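Side-chain contact in putative phage capsid protein (Corynebacterium diphtheriae NCTC 13129, PDB 2R9I), which is of unknown function but probably a structural protein of a phage capsid, represented here by its N-terminal domain: residues 16-19 with 20-24. Numbering follows the deposited sequence.
Sequences LMDS and AKRAR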
ATOM      1  N   LEU A  16       1.875   3.200   5.095  1.00 20.00           N
ATOM      2  CA  LEU A  16       2.875   2.835   4.160  1.00 20.00           C
ATOM      3  C   LEU A  16       3.134   3.953   3.198  1.00 20.00           C
ATOM      4  O   LEU A  16       4.232   4.156   2.787  1.00 67.71           O
ATOM      5  CB  LEU A  16       2.422   1.606   3.411  1.00 20.00           C
ATOM      6  CG  LEU A  16       2.955   0.261   3.861  1.00 20.00           C
ATOM      7  CD1 LEU A  16       3.461   0.315   5.242  1.00 20.00           C
ATOM      8  CD2 LEU A  16       1.906  -0.749   3.740  1.00 20.00           C
HETATM    9  N   MSE A  17       2.108   4.674   2.820  1.00 68.05           N
HETATM   10  CA  MSE A  17       2.258   5.732   1.861  1.00 68.33           C
HETATM   11  C   MSE A  17       2.962   6.858   2.528  1.00 67.82           C
HETATM   12  O   MSE A  17       3.813   7.483   1.974  1.00 68.17           O
HETATM   13  CB  MSE A  17       0.892   6.202   1.447  1.00 69.58           C
HETATM   14  CG  MSE A  17       0.506   5.721   0.123  1.00 71.24           C
HETATM   15 SE   MSE A  17       1.505   6.744  -1.038  0.60 77.99          SE
HETATM   16  CE  MSE A  17       1.188   5.866  -2.666  1.00 74.14           C
ATOM     17  N   ASP A  18       2.562   7.121   3.742  1.00 67.73           N
ATOM     18  CA  ASP A  18       3.209   8.152   4.582  1.00 67.15           C
ATOM     19  C   ASP A  18       4.700   7.842   4.711  1.00 67.24           C
ATOM     20  O   ASP A  18       5.548   8.724   4.469  1.00 67.57           O
ATOM     21  CB  ASP A  18       2.514   8.214   5.970  1.00 67.52           C
ATOM     22  CG  ASP A  18       2.920   9.454   6.818  0.70 68.34           C
ATOM     23  OD1 ASP A  18       2.226  10.496   6.756  0.70 70.22           O
ATOM     24  OD2 ASP A  18       3.903   9.394   7.583  0.70 65.03           O
ATOM     25  N   SER A  19       5.047   6.586   5.032  1.00 66.86           N
ATOM     26  CA  SER A  19       6.455   6.278   5.258  1.00 66.57           C
ATOM     27  C   SER A  19       7.311   6.232   3.992  1.00 66.40           C
ATOM     28  O   SER A  19       8.528   6.528   4.054  1.00 66.22           O
ATOM     29  CB  SER A  19       6.655   5.061   6.154  1.00 66.11           C
ATOM     30  OG  SER A  19       6.227   3.917   5.524  1.00 66.57           O
ATOM     31  N   ALA A  20       6.685   5.888   2.864  1.00 66.35           N
ATOM     32  CA  ALA A  20       7.328   5.980   1.545  1.00 66.99           C
ATOM     33  C   ALA A  20       7.641   7.436   1.221  1.00 68.27           C
ATOM     34  O   ALA A  20       8.655   7.741   0.573  1.00 68.82           O
ATOM     35  CB  ALA A  20       6.441   5.406   0.476  1.00 66.39           C
ATOM     36  N   LYS A  21       6.776   8.344   1.660  1.00 68.91           N
ATOM     37  CA  LYS A  21       7.041   9.757   1.448  1.00 69.81           C
ATOM     38  C   LYS A  21       8.126  10.334   2.361  1.00 70.33           C
ATOM     39  O   LYS A  21       8.980  11.068   1.876  1.00 70.85           O
ATOM     40  CB  LYS A  21       5.759  10.554   1.540  1.00 69.60           C
ATOM     41  CG  LYS A  21       4.822  10.240   0.411  1.00 70.24           C
ATOM     42  CD  LYS A  21       3.584  11.069   0.551  1.00 71.77           C
ATOM     43  CE  LYS A  21       2.625  10.760  -0.560  1.00 73.96           C
ATOM     44  NZ  LYS A  21       1.411  11.591  -0.378  1.00 76.93           N
ATOM     45  N   ARG A  22       8.113  10.016   3.662  1.00 70.96           N
ATOM     46  CA  ARG A  22       9.198  10.457   4.552  1.00 71.74           C
ATOM     47  C   ARG A  22      10.476   9.886   3.988  1.00 71.80           C
ATOM     48  O   ARG A  22      11.492  10.565   3.953  1.00 72.79           O
ATOM     49  CB  ARG A  22       8.988  10.065   6.027  1.00 71.10           C
ATOM     50  CG  ARG A  22       7.780  10.820   6.708  1.00 74.96           C
ATOM     51  CD  ARG A  22       7.458  10.479   8.214  1.00 73.97           C
ATOM     52  NE  ARG A  22       6.289  11.258   8.675  1.00 80.44           N
ATOM     53  CZ  ARG A  22       5.691  11.172   9.879  1.00 84.35           C
ATOM     54  NH1 ARG A  22       6.131  10.342  10.836  1.00 86.39           N
ATOM     55  NH2 ARG A  22       4.629  11.938  10.147  1.00 84.84           N
ATOM     56  N   ALA A  23      10.418   8.672   3.460  1.00 71.42           N
ATOM     57  CA  ALA A  23      11.622   8.073   2.919  1.00 71.34           C
ATOM     58  C   ALA A  23      12.152   8.791   1.687  1.00 71.52           C
ATOM     59  O   ALA A  23      13.371   8.984   1.587  1.00 71.83           O
ATOM     60  CB  ALA A  23      11.449   6.584   2.659  1.00 70.54           C
ATOM     61  N   ARG A  24      11.279   9.196   0.761  1.00 72.05           N
ATOM     62  CA  ARG A  24      11.780   9.847  -0.468  1.00 72.84           C
ATOM     63  C   ARG A  24      12.155  11.310  -0.239  1.00 73.29           C
ATOM     64  O   ARG A  24      13.002  11.856  -0.946  1.00 73.43           O
ATOM     65  CB  ARG A  24      10.901   9.583  -1.709  1.00 72.49           C
ATOM     66  CG  ARG A  24      10.130  10.732  -2.315  1.00 73.70           C
ATOM     67  CD  ARG A  24      10.630  11.065  -3.728  1.00 75.97           C
ATOM     68  NE  ARG A  24      11.886  11.817  -3.648  1.00 79.55           N
ATOM     69  CZ  ARG A  24      12.388  12.629  -4.587  1.00 79.88           C
ATOM     70  NH1 ARG A  24      11.771  12.829  -5.749  1.00 80.69           N
ATOM     71  NH2 ARG A  24      13.530  13.260  -4.354  1.00 79.90           N
TER
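Asp18 has its CG anti to the backbone N (chi1 -168°), and Arg22 has its CG anti to the carbonyl carbon (chi1 -68°) with the chain extended as far as NE. These torsions bring the two charged groups together one turn apart, an i to i+4 salt bridge on the surface of helix 6-26. Asp18 OD2 lies 3.2 Å from Arg22 NE. The oxygen sits over one face of the guanidinium, nearer its edge than its centre, and the carboxylate and guanidinium planes are 71° apart. With OD2 above the plane, no guanidinium N-H is aimed at it, and the attraction is probably electrostatic.

Next to this pair, Met17, a selenomethionine, brings its SE within 4.2 Å of Lys21 CE. The lysine begins beside Met17 O, with CG 3.3 Å from that oxygen.

The backbone beneath is regular alpha helix. Ala20 N, Lys21 N and Arg22 N donate to Leu16 O, Met17 O and Asp18 O, and Ala23 N donates to Ser19 O at 2.9 Å. Ser19 OG hydrogen-bonds to Asn15 O, one turn earlier.

Helix 6-26 pairs with helix 33-71 in a helical hairpin. Leu16, Ala20 and Ala23 face that partner: Leu16 touches Ile50 and Thr53, Ala20 touches Ile46, and Ala23 touches Val43. Ala23 CB also packs against the preceding turn, 3.2 Å from Ser19 O.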